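Local coordinates for protein dicer Related Helicase (PDB 6M6Q) that probably hydrolyses ATP as an RNA-binding helicase of the RIG-I-like receptor family, this chain being its helical N-terminal domain, ahead of the helicase core, at residues G196-I199 with M200-L203; K204-P207 with R208-S211; E288-Y291 with G292-A296; E322-R325 with D326-L330. All blocks are in the same frame, centred on the assembly; numbering follows the deposited sequence.

Contact 1 of 4, residues G196-I199 with M200-L203; sequences GMII and MKHL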
loop_
_atom_site.group_PDB
_atom_site.type_symbol
_atom_site.label_atom_id
_atom_site.label_comp_id
_atom_site.label_asym_id
_atom_site.label_seq_id
_atom_site.Cartn_x
_atom_site.Cartn_y
_atom_site.Cartn_z
ATOM N N GLY B 196 11.216 3.625 13.506
ATOM C CA GLY B 196 11.104 4.473 14.704
ATOM C C GLY B 196 12.397 4.601 15.486
ATOM O O GLY B 196 12.589 5.663 16.082
ATOM N N MET B 197 13.202 3.540 15.595
ATOM C CA MET B 197 14.382 3.541 16.502
ATOM C C MET B 197 15.358 4.652 16.093
ATOM O O MET B 197 15.858 5.359 16.981
ATOM C CB MET B 197 15.110 2.205 16.501
ATOM C CG MET B 197 15.645 1.870 17.851
ATOM S SD MET B 197 16.748 0.504 17.810
ATOM C CE MET B 197 16.669 -0.004 19.527
ATOM N N ILE B 198 15.608 4.795 14.800
ATOM C CA ILE B 198 16.556 5.795 14.227
ATOM C C ILE B 198 15.957 7.211 14.383
ATOM O O ILE B 198 16.720 8.153 14.648
ATOM C CB ILE B 198 16.881 5.445 12.760
ATOM C CG1 ILE B 198 17.304 3.979 12.596
ATOM C CG2 ILE B 198 17.931 6.392 12.200
ATOM C CD1 ILE B 198 17.090 3.429 11.200
ATOM N N ILE B 199 14.631 7.344 14.292
ATOM C CA ILE B 199 13.913 8.639 14.487
ATOM C C ILE B 199 14.055 9.051 15.967
ATOM O O ILE B 199 14.341 10.233 16.224
ATOM C CB ILE B 199 12.439 8.537 14.032
ATOM C CG1 ILE B 199 12.328 8.006 12.599
ATOM C CG2 ILE B 199 11.734 9.876 14.184
ATOM C CD1 ILE B 199 10.971 7.439 12.239
ATOM N N MET B 200 13.905 8.107 16.904
ATOM C CA MET B 200 13.963 8.379 18.370
ATOM C C MET B 200 15.385 8.854 18.732
ATOM O O MET B 200 15.497 9.842 19.494
ATOM C CB MET B 200 13.582 7.129 19.179
ATOM C CG MET B 200 13.581 7.314 20.704
ATOM S SD MET B 200 11.991 7.864 21.375
ATOM C CE MET B 200 12.111 9.622 21.066
ATOM N N LYS B 201 16.417 8.238 18.139
ATOM C CA LYS B 201 17.854 8.552 18.399
ATOM C C LYS B 201 18.159 9.995 17.962
ATOM O O LYS B 201 18.810 10.719 18.748
ATOM C CB LYS B 201 18.759 7.547 17.677
ATOM C CG LYS B 201 20.254 7.860 17.704
ATOM C CD LYS B 201 21.153 6.720 17.181
ATOM C CE LYS B 201 20.936 6.367 15.714
ATOM N NZ LYS B 201 21.287 7.484 14.793
ATOM N N HIS B 202 17.713 10.398 16.766
ATOM C CA HIS B 202 18.029 11.720 16.160
ATOM C C HIS B 202 17.242 12.827 16.862
ATOM O O HIS B 202 17.798 13.943 16.993
ATOM C CB HIS B 202 17.781 11.721 14.650
ATOM C CG HIS B 202 18.854 11.036 13.870
ATOM N ND1 HIS B 202 18.597 9.939 13.069
ATOM C CD2 HIS B 202 20.184 11.263 13.780
ATOM C CE1 HIS B 202 19.718 9.538 12.501
ATOM N NE2 HIS B 202 20.700 10.336 12.912
ATOM N N LEU B 203 16.010 12.546 17.298
ATOM C CA LEU B 203 15.168 13.547 18.006
ATOM C C LEU B 203 15.767 13.794 19.395
ATOM O O LEU B 203 15.692 14.938 19.878
ATOM C CB LEU B 203 13.713 13.065 18.103
ATOM C CG LEU B 203 12.889 13.149 16.814
ATOM C CD1 LEU B 203 11.549 12.454 17.004
ATOM C CD2 LEU B 203 12.677 14.600 16.350
#

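Contact 2 of 4, residues K204-P207 with R208-S211; sequences KSNP and RCVS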
loop_
_atom_site.group_PDB
_atom_site.type_symbol
_atom_site.label_atom_id
_atom_site.label_comp_id
_atom_site.label_asym_id
_atom_site.label_seq_id
_atom_site.Cartn_x
_atom_site.Cartn_y
_atom_site.Cartn_z
ATOM N N LYS B 204 16.365 12.762 19.993
ATOM C CA LYS B 204 17.024 12.837 21.323
ATOM C C LYS B 204 18.269 13.729 21.231
ATOM O O LYS B 204 18.654 14.281 22.257
ATOM C CB LYS B 204 17.386 11.438 21.820
ATOM C CG LYS B 204 17.419 11.284 23.329
ATOM C CD LYS B 204 17.445 9.846 23.770
ATOM C CE LYS B 204 17.548 9.699 25.270
ATOM N NZ LYS B 204 17.729 8.284 25.657
ATOM N N SER B 205 18.853 13.864 20.033
ATOM C CA SER B 205 20.092 14.641 19.754
ATOM C C SER B 205 19.745 16.029 19.213
ATOM O O SER B 205 20.679 16.794 18.940
ATOM C CB SER B 205 20.985 13.909 18.787
ATOM O OG SER B 205 21.360 12.634 19.300
ATOM N N ASN B 206 18.454 16.327 19.038
ATOM C CA ASN B 206 17.938 17.635 18.531
ATOM C C ASN B 206 17.722 18.590 19.717
ATOM O O ASN B 206 16.928 18.299 20.619
ATOM C CB ASN B 206 16.649 17.421 17.718
ATOM C CG ASN B 206 16.280 18.582 16.811
ATOM O OD1 ASN B 206 16.738 19.705 16.995
ATOM N ND2 ASN B 206 15.435 18.319 15.825
ATOM N N PRO B 207 18.418 19.754 19.772
ATOM C CA PRO B 207 18.231 20.711 20.864
ATOM C C PRO B 207 16.859 21.410 20.825
ATOM O O PRO B 207 16.418 21.910 21.849
ATOM C CB PRO B 207 19.350 21.760 20.673
ATOM C CG PRO B 207 20.271 21.184 19.594
ATOM C CD PRO B 207 19.429 20.204 18.808
ATOM N N ARG B 208 16.223 21.418 19.655
ATOM C CA ARG B 208 14.913 22.059 19.417
ATOM C C ARG B 208 13.791 21.203 20.028
ATOM O O ARG B 208 12.845 21.795 20.566
ATOM C CB ARG B 208 14.715 22.264 17.918
ATOM C CG ARG B 208 15.801 23.105 17.259
ATOM C CD ARG B 208 15.379 23.501 15.858
ATOM N NE ARG B 208 16.451 23.941 14.974
ATOM C CZ ARG B 208 17.168 23.141 14.179
ATOM N NH1 ARG B 208 18.083 23.658 13.373
ATOM N NH2 ARG B 208 16.990 21.830 14.212
ATOM N N CYS B 209 13.891 19.873 19.948
ATOM C CA CYS B 209 12.773 18.928 20.221
ATOM C C CYS B 209 12.966 18.204 21.561
ATOM O O CYS B 209 12.762 16.971 21.598
ATOM C CB CYS B 209 12.655 17.894 19.107
ATOM S SG CYS B 209 12.457 18.610 17.456
ATOM N N VAL B 210 13.260 18.929 22.639
ATOM C CA VAL B 210 13.577 18.321 23.969
ATOM C C VAL B 210 12.265 17.937 24.662
ATOM O O VAL B 210 12.193 16.805 25.174
ATOM C CB VAL B 210 14.442 19.253 24.844
ATOM C CG1 VAL B 210 14.520 18.770 26.288
ATOM C CG2 VAL B 210 15.838 19.426 24.268
ATOM N N SER B 211 11.269 18.833 24.648
ATOM C CA SER B 211 9.921 18.632 25.258
ATOM C C SER B 211 9.190 17.494 24.541
ATOM O O SER B 211 8.491 16.727 25.217
ATOM C CB SER B 211 9.093 19.908 25.218
ATOM O OG SER B 211 9.821 21.006 25.745
#

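Contact 3 of 4, residues E288-Y291 with G292-A296; sequences EWYY and GFIDA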
loop_
_atom_site.group_PDB
_atom_site.type_symbol
_atom_site.label_atom_id
_atom_site.label_comp_id
_atom_site.label_asym_id
_atom_site.label_seq_id
_atom_site.Cartn_x
_atom_site.Cartn_y
_atom_site.Cartn_z
ATOM N N GLU B 288 8.198 23.220 14.518
ATOM C CA GLU B 288 9.600 22.798 14.806
ATOM C C GLU B 288 9.646 21.281 14.969
ATOM O O GLU B 288 10.653 20.677 14.526
ATOM C CB GLU B 288 10.113 23.464 16.084
ATOM C CG GLU B 288 11.570 23.871 16.026
ATOM C CD GLU B 288 11.950 24.994 16.983
ATOM O OE1 GLU B 288 11.979 24.749 18.216
ATOM O OE2 GLU B 288 12.207 26.113 16.499
ATOM N N TRP B 289 8.604 20.694 15.589
ATOM C CA TRP B 289 8.510 19.233 15.838
ATOM C C TRP B 289 8.428 18.480 14.507
ATOM O O TRP B 289 9.098 17.419 14.387
ATOM C CB TRP B 289 7.347 18.886 16.772
ATOM C CG TRP B 289 5.970 19.111 16.232
ATOM C CD1 TRP B 289 5.139 20.145 16.542
ATOM C CD2 TRP B 289 5.192 18.208 15.423
ATOM N NE1 TRP B 289 3.913 19.969 15.958
ATOM C CE2 TRP B 289 3.921 18.797 15.254
ATOM C CE3 TRP B 289 5.443 16.972 14.813
ATOM C CZ2 TRP B 289 2.918 18.198 14.493
ATOM C CZ3 TRP B 289 4.450 16.382 14.065
ATOM C CH2 TRP B 289 3.209 16.992 13.902
ATOM N N TYR B 290 7.667 19.012 13.541
ATOM C CA TYR B 290 7.447 18.394 12.210
ATOM C C TYR B 290 8.760 18.410 11.423
ATOM O O TYR B 290 9.144 17.358 10.894
ATOM C CB TYR B 290 6.300 19.079 11.458
ATOM C CG TYR B 290 6.173 18.643 10.019
ATOM C CD1 TYR B 290 6.608 19.457 8.981
ATOM C CD2 TYR B 290 5.778 17.358 9.705
ATOM C CE1 TYR B 290 6.561 19.037 7.663
ATOM C CE2 TYR B 290 5.721 16.921 8.391
ATOM C CZ TYR B 290 6.110 17.765 7.365
ATOM O OH TYR B 290 6.061 17.341 6.068
ATOM N N TYR B 291 9.442 19.558 11.367
ATOM C CA TYR B 291 10.727 19.713 10.639
ATOM C C TYR B 291 11.815 18.938 11.394
ATOM O O TYR B 291 12.733 18.438 10.744
ATOM C CB TYR B 291 11.047 21.199 10.407
ATOM C CG TYR B 291 10.054 21.906 9.516
ATOM C CD1 TYR B 291 9.715 21.384 8.277
ATOM C CD2 TYR B 291 9.416 23.073 9.918
ATOM C CE1 TYR B 291 8.770 21.994 7.464
ATOM C CE2 TYR B 291 8.465 23.694 9.117
ATOM C CZ TYR B 291 8.139 23.150 7.886
ATOM O OH TYR B 291 7.217 23.752 7.075
ATOM N N GLY B 292 11.676 18.793 12.715
ATOM C CA GLY B 292 12.555 17.953 13.560
ATOM C C GLY B 292 12.459 16.475 13.198
ATOM O O GLY B 292 13.494 15.785 13.234
ATOM N N PHE B 293 11.251 16.009 12.884
ATOM C CA PHE B 293 10.947 14.624 12.428
ATOM C C PHE B 293 11.607 14.384 11.061
ATOM O O PHE B 293 12.212 13.301 10.863
ATOM C CB PHE B 293 9.430 14.390 12.359
ATOM C CG PHE B 293 8.856 13.513 13.449
ATOM C CD1 PHE B 293 8.517 14.039 14.690
ATOM C CD2 PHE B 293 8.605 12.166 13.220
ATOM C CE1 PHE B 293 7.993 13.228 15.688
ATOM C CE2 PHE B 293 8.076 11.361 14.221
ATOM C CZ PHE B 293 7.770 11.895 15.451
ATOM N N ILE B 294 11.501 15.367 10.153
ATOM C CA ILE B 294 12.072 15.318 8.770
ATOM C C ILE B 294 13.595 15.172 8.874
ATOM O O ILE B 294 14.168 14.348 8.116
ATOM C CB ILE B 294 11.672 16.569 7.959
ATOM C CG1 ILE B 294 10.166 16.624 7.712
ATOM C CG2 ILE B 294 12.454 16.655 6.650
ATOM C CD1 ILE B 294 9.718 17.883 7.016
ATOM N N ASP B 295 14.219 15.910 9.800
ATOM C CA ASP B 295 15.689 15.897 10.017
ATOM C C ASP B 295 16.084 14.584 10.709
ATOM O O ASP B 295 17.264 14.229 10.637
ATOM C CB ASP B 295 16.155 17.147 10.777
ATOM C CG ASP B 295 16.151 18.415 9.927
ATOM O OD1 ASP B 295 16.575 18.330 8.746
ATOM O OD2 ASP B 295 15.708 19.478 10.442
ATOM N N ALA B 296 15.130 13.898 11.352
ATOM C CA ALA B 296 15.328 12.607 12.052
ATOM C C ALA B 296 15.058 11.426 11.098
ATOM O O ALA B 296 15.298 10.259 11.502
ATOM C CB ALA B 296 14.431 12.552 13.270
#

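Contact 4 of 4, residues E322-R325 with D326-L330; sequences EKER and DRIRL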
loop_
_atom_site.group_PDB
_atom_site.type_symbol
_atom_site.label_atom_id
_atom_site.label_comp_id
_atom_site.label_asym_id
_atom_site.label_seq_id
_atom_site.Cartn_x
_atom_site.Cartn_y
_atom_site.Cartn_z
ATOM N N GLU B 322 16.684 26.073 4.625
ATOM C CA GLU B 322 18.094 26.271 5.079
ATOM C C GLU B 322 18.720 27.492 4.384
ATOM O O GLU B 322 19.682 28.046 4.954
ATOM C CB GLU B 322 18.936 25.010 4.854
ATOM C CG GLU B 322 18.523 23.830 5.740
ATOM C CD GLU B 322 18.317 24.142 7.223
ATOM O OE1 GLU B 322 19.293 24.545 7.885
ATOM O OE2 GLU B 322 17.183 23.947 7.724
ATOM N N LYS B 323 18.189 27.915 3.232
ATOM C CA LYS B 323 18.556 29.210 2.589
ATOM C C LYS B 323 18.113 30.356 3.501
ATOM O O LYS B 323 18.971 31.194 3.855
ATOM C CB LYS B 323 17.922 29.360 1.201
ATOM C CG LYS B 323 18.875 29.180 0.033
ATOM C CD LYS B 323 19.235 27.736 -0.234
ATOM C CE LYS B 323 20.040 27.562 -1.506
ATOM N NZ LYS B 323 19.520 26.470 -2.359
ATOM N N GLU B 324 16.826 30.384 3.863
ATOM C CA GLU B 324 16.209 31.478 4.663
ATOM C C GLU B 324 16.845 31.502 6.057
ATOM O O GLU B 324 17.128 32.598 6.555
ATOM C CB GLU B 324 14.686 31.317 4.732
ATOM C CG GLU B 324 13.924 32.262 3.799
ATOM C CD GLU B 324 13.660 33.667 4.342
ATOM O OE1 GLU B 324 13.101 34.500 3.588
ATOM O OE2 GLU B 324 14.011 33.934 5.512
ATOM N N ARG B 325 17.135 30.334 6.614
ATOM C CA ARG B 325 17.829 30.181 7.918
ATOM C C ARG B 325 19.178 30.918 7.854
ATOM O O ARG B 325 19.488 31.653 8.811
ATOM C CB ARG B 325 17.949 28.687 8.245
ATOM C CG ARG B 325 18.929 28.342 9.357
ATOM C CD ARG B 325 20.202 27.708 8.814
ATOM N NE ARG B 325 20.928 26.951 9.828
ATOM C CZ ARG B 325 22.021 26.229 9.595
ATOM N NH1 ARG B 325 22.598 25.570 10.584
ATOM N NH2 ARG B 325 22.528 26.163 8.374
ATOM N N ASP B 326 19.914 30.770 6.742
ATOM C CA ASP B 326 21.240 31.407 6.511
ATOM C C ASP B 326 21.059 32.903 6.221
ATOM O O ASP B 326 21.929 33.687 6.647
ATOM C CB ASP B 326 21.994 30.732 5.367
ATOM C CG ASP B 326 22.819 29.533 5.800
ATOM O OD1 ASP B 326 23.214 29.477 6.993
ATOM O OD2 ASP B 326 23.061 28.669 4.946
ATOM N N ARG B 327 19.969 33.271 5.540
ATOM C CA ARG B 327 19.623 34.676 5.174
ATOM C C ARG B 327 19.333 35.493 6.449
ATOM O O ARG B 327 19.797 36.657 6.525
ATOM C CB ARG B 327 18.421 34.683 4.222
ATOM C CG ARG B 327 18.125 36.029 3.576
ATOM C CD ARG B 327 16.632 36.264 3.326
ATOM N NE ARG B 327 15.835 36.341 4.554
ATOM C CZ ARG B 327 15.702 37.425 5.326
ATOM N NH1 ARG B 327 16.338 38.547 5.031
ATOM N NH2 ARG B 327 14.957 37.362 6.416
ATOM N N ILE B 328 18.642 34.896 7.429
ATOM C CA ILE B 328 18.270 35.570 8.717
ATOM C C ILE B 328 19.537 35.722 9.580
ATOM O O ILE B 328 19.766 36.837 10.087
ATOM C CB ILE B 328 17.126 34.818 9.453
ATOM C CG1 ILE B 328 15.811 34.869 8.667
ATOM C CG2 ILE B 328 16.941 35.351 10.871
ATOM C CD1 ILE B 328 14.860 33.730 8.978
ATOM N N ARG B 329 20.372 34.676 9.654
ATOM C CA ARG B 329 21.608 34.633 10.493
ATOM C C ARG B 329 22.532 35.810 10.130
ATOM O O ARG B 329 23.209 36.334 11.058
ATOM C CB ARG B 329 22.331 33.289 10.319
ATOM C CG ARG B 329 23.487 33.063 11.291
ATOM C CD ARG B 329 23.203 31.996 12.336
ATOM N NE ARG B 329 22.367 32.478 13.431
ATOM C CZ ARG B 329 21.870 31.711 14.402
ATOM N NH1 ARG B 329 21.118 32.246 15.350
ATOM N NH2 ARG B 329 22.124 30.411 14.420
ATOM N N LEU B 330 22.544 36.223 8.845
ATOM C CA LEU B 330 23.454 37.273 8.289
ATOM C C LEU B 330 23.018 38.668 8.764
ATOM O O LEU B 330 23.903 39.471 9.106
ATOM C CB LEU B 330 23.453 37.200 6.757
ATOM C CG LEU B 330 24.298 36.081 6.146
ATOM C CD1 LEU B 330 24.039 35.965 4.646
ATOM C CD2 LEU B 330 25.783 36.298 6.415
#

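Contact 1 of 4, residues G196-I199 with M200-L203
Ile198 and His202 meet one turn apart on helix 196-204, an alpha helix of this all-helical domain, and Ile199 and Leu203 do the same round the corner. Backbone bonds of the usual i to i+4 kind run from Met200, Lys201, His202 and Leu203 N to the carbonyls of Gly196, Met197, Ile198 and Ile199, with His202 N reaching Ile198 O at 3.2 Å. That oxygen has a second partner: His202 ND1 lies 3.0 Å from Ile198 O, but the bond is weak, its N-H bent to 121°. The imidazole gets there because chi1 of -77° folds CG back beside the residue's own backbone N. Lys201 curls at its end until NZ stands 3.3 Å above one face of the His202 ring, near the rim. Ile198 and His202 also meet through carbon: CE1 of His202 lies 3.6 Å from Ile198 CG2, the two side chains running alongside each other. With an alanine at His202, Ile198 O would probably lose its second, weak donor, and Ile198 CG2 and Lys201 NZ the ring they lie against. On the buried side, Phe293 of helix 288-295 packs on both Ile199 and Leu203, while Met200 and Leu203 lean on Leu216 of helix 210-221. Between the two buried aliphatic chains, Ile199 CG2 comes 3.8 Å from Leu203 CD1.

Contact 2 of 4, residues K204-P207 with R208-S211
Asn206 swings its amide round to Arg208 because chi1 of -162° sets CG opposite the backbone N and beside its own carbonyl carbon, the side from which the chain turns through Pro207. Arg208 does the reverse: its CG sits beside its backbone N, the chain runs extended from CG to NE, and a quarter turn at chi4 then brings NH2 back toward the amide. Together they make an Asx-Pro turn, in which the asparagine side chain accepts from the residue after the proline. Here Arg208 N gives its hydrogen to Asn206 OD1 at 3.2 Å, fairly straight at 156°, although the donor stands well above the amide plane instead of lying on a lone pair. A beta turn of type I/III, both corners (Pro207 and Arg208) near helical angles, is superposed on it, closed by a weak bond of 3.5 Å from Cys209 N to Asn206 O. The same OD1 also rests against the start of the arginine, 3.4 Å from Arg208 CB, while NH2 of Arg208 approaches it at 3.5 Å; the amide and guanidinium planes are 83° apart, close to perpendicular.

The other end of the amide faces the buried cysteine: Asn206 ND2 lies 3.4 Å from Cys209 SG. Cys209 is the N-cap of helix 210-221, so the turn reverses the chain after helix 196-204 and delivers it to the next helix, where the Cys209 carbonyl is taken up by Thr213. On the exposed side, Val210 CG2 lies 3.5 Å from Pro207 O.

Contact 3 of 4, residues E288-Y291 with G292-A296
The backbone here is alpha-helical, Gly292, Phe293, Ile294 and Asp295 each bonding four residues back, and Phe293 N adds a weak bond to Tyr290 O. Side-chain packing centres on Ile294, whose CD1 reaches two tyrosines at once. The rings come to it from different starts: Tyr290 CG is anti to the backbone N (chi1 171°), Tyr291 CG beside its own (chi1 -64°). Ile294 CD1 touches the ring of Tyr290 at CE1, 3.4 Å away, with Ile294 CG1 above one face toward the rim. Tyr291 lies alongside Ile294 and offers its ring edge, Ile294 CD1 to Tyr291 CD1 at 3.7 Å. The rings also touch each other: Tyr290 CD1 stands 3.6 Å above one face of Tyr291. Shortening Tyr290 to an alanine would probably open a gap beside Ile294 CD1 and leave the Tyr291 ring without the neighbour covering that face. Round the helix, Phe293 CD1 comes to the edge of the indole, 4.3 Å from Trp289 CE3. Phe293 turns its own edge, in plane, to Trp289 O. Through Trp289 on helix 162-171, Phe293 on helix 196-204 and Tyr291 and Ile294 on helix 314-333, the helix packs as a core element of this all-alpha domain.

Contact 4 of 4, residues E322-R325 with D326-L330
Glu324 and Arg327 form a salt bridge in which the two charged groups are approached differently: the guanidinium is met in its plane, the carboxylate oxygen from above its own. Arg327 NE points almost straight at Glu324 OE2, 3.2 Å away with an N-H angle of 170°, and the oxygen lies in the guanidinium plane. Seen from the acid, the donor stands 57° out of the carboxylate plane. A bend at chi2 (-84°) brings the Glu324 carboxylate over the next turn, where OE2 also lies 3.6 Å from Ile328 CD1. Arg325, on another side of the helix, is the middle of a looser network. Glu322 OE1 sits over one face of its guanidinium, 3.5 Å from Arg325 NE, and Asp326 OD1 is a long 3.7 Å from Arg325 NH2. In both, attraction of charge does the work, since no N-H aims at the oxygen. The two acids would probably offset the charge of Arg325 on a surface where arginines are frequent. Beneath run regular i to i+4 bonds, such as Ile328 N to Glu324 O at 2.9 Å. Intrahelical acid-base pairs of this kind, spaced within a turn, are typical of a highly charged, solvent-exposed helix, here the C-terminal stretch of helix 314-333.

How the contacts relate
Contacts 1, 2 and 3 form one cluster with centres 10 to 11 Å apart, whereas contact 4 touches none of them, its nearest atoms about 5 Å from contact 3. Contact 3 is the most buried, contact 1 is partly buried, and contacts 2 and 4 are at the surface. Contacts 1 and 2 are consecutive along the chain, helix then turn, and both back onto helix 288-295: Leu203 CD2 lies 3.4 Å from Gly292 O, and Asn206 ND2 is 3.7 Å from Gly292 CA. Chemistry follows depth, from aromatic and aliphatic packing inside, through amide-to-backbone bonding at the turn, to ion pairs on the far part of helix 314-333.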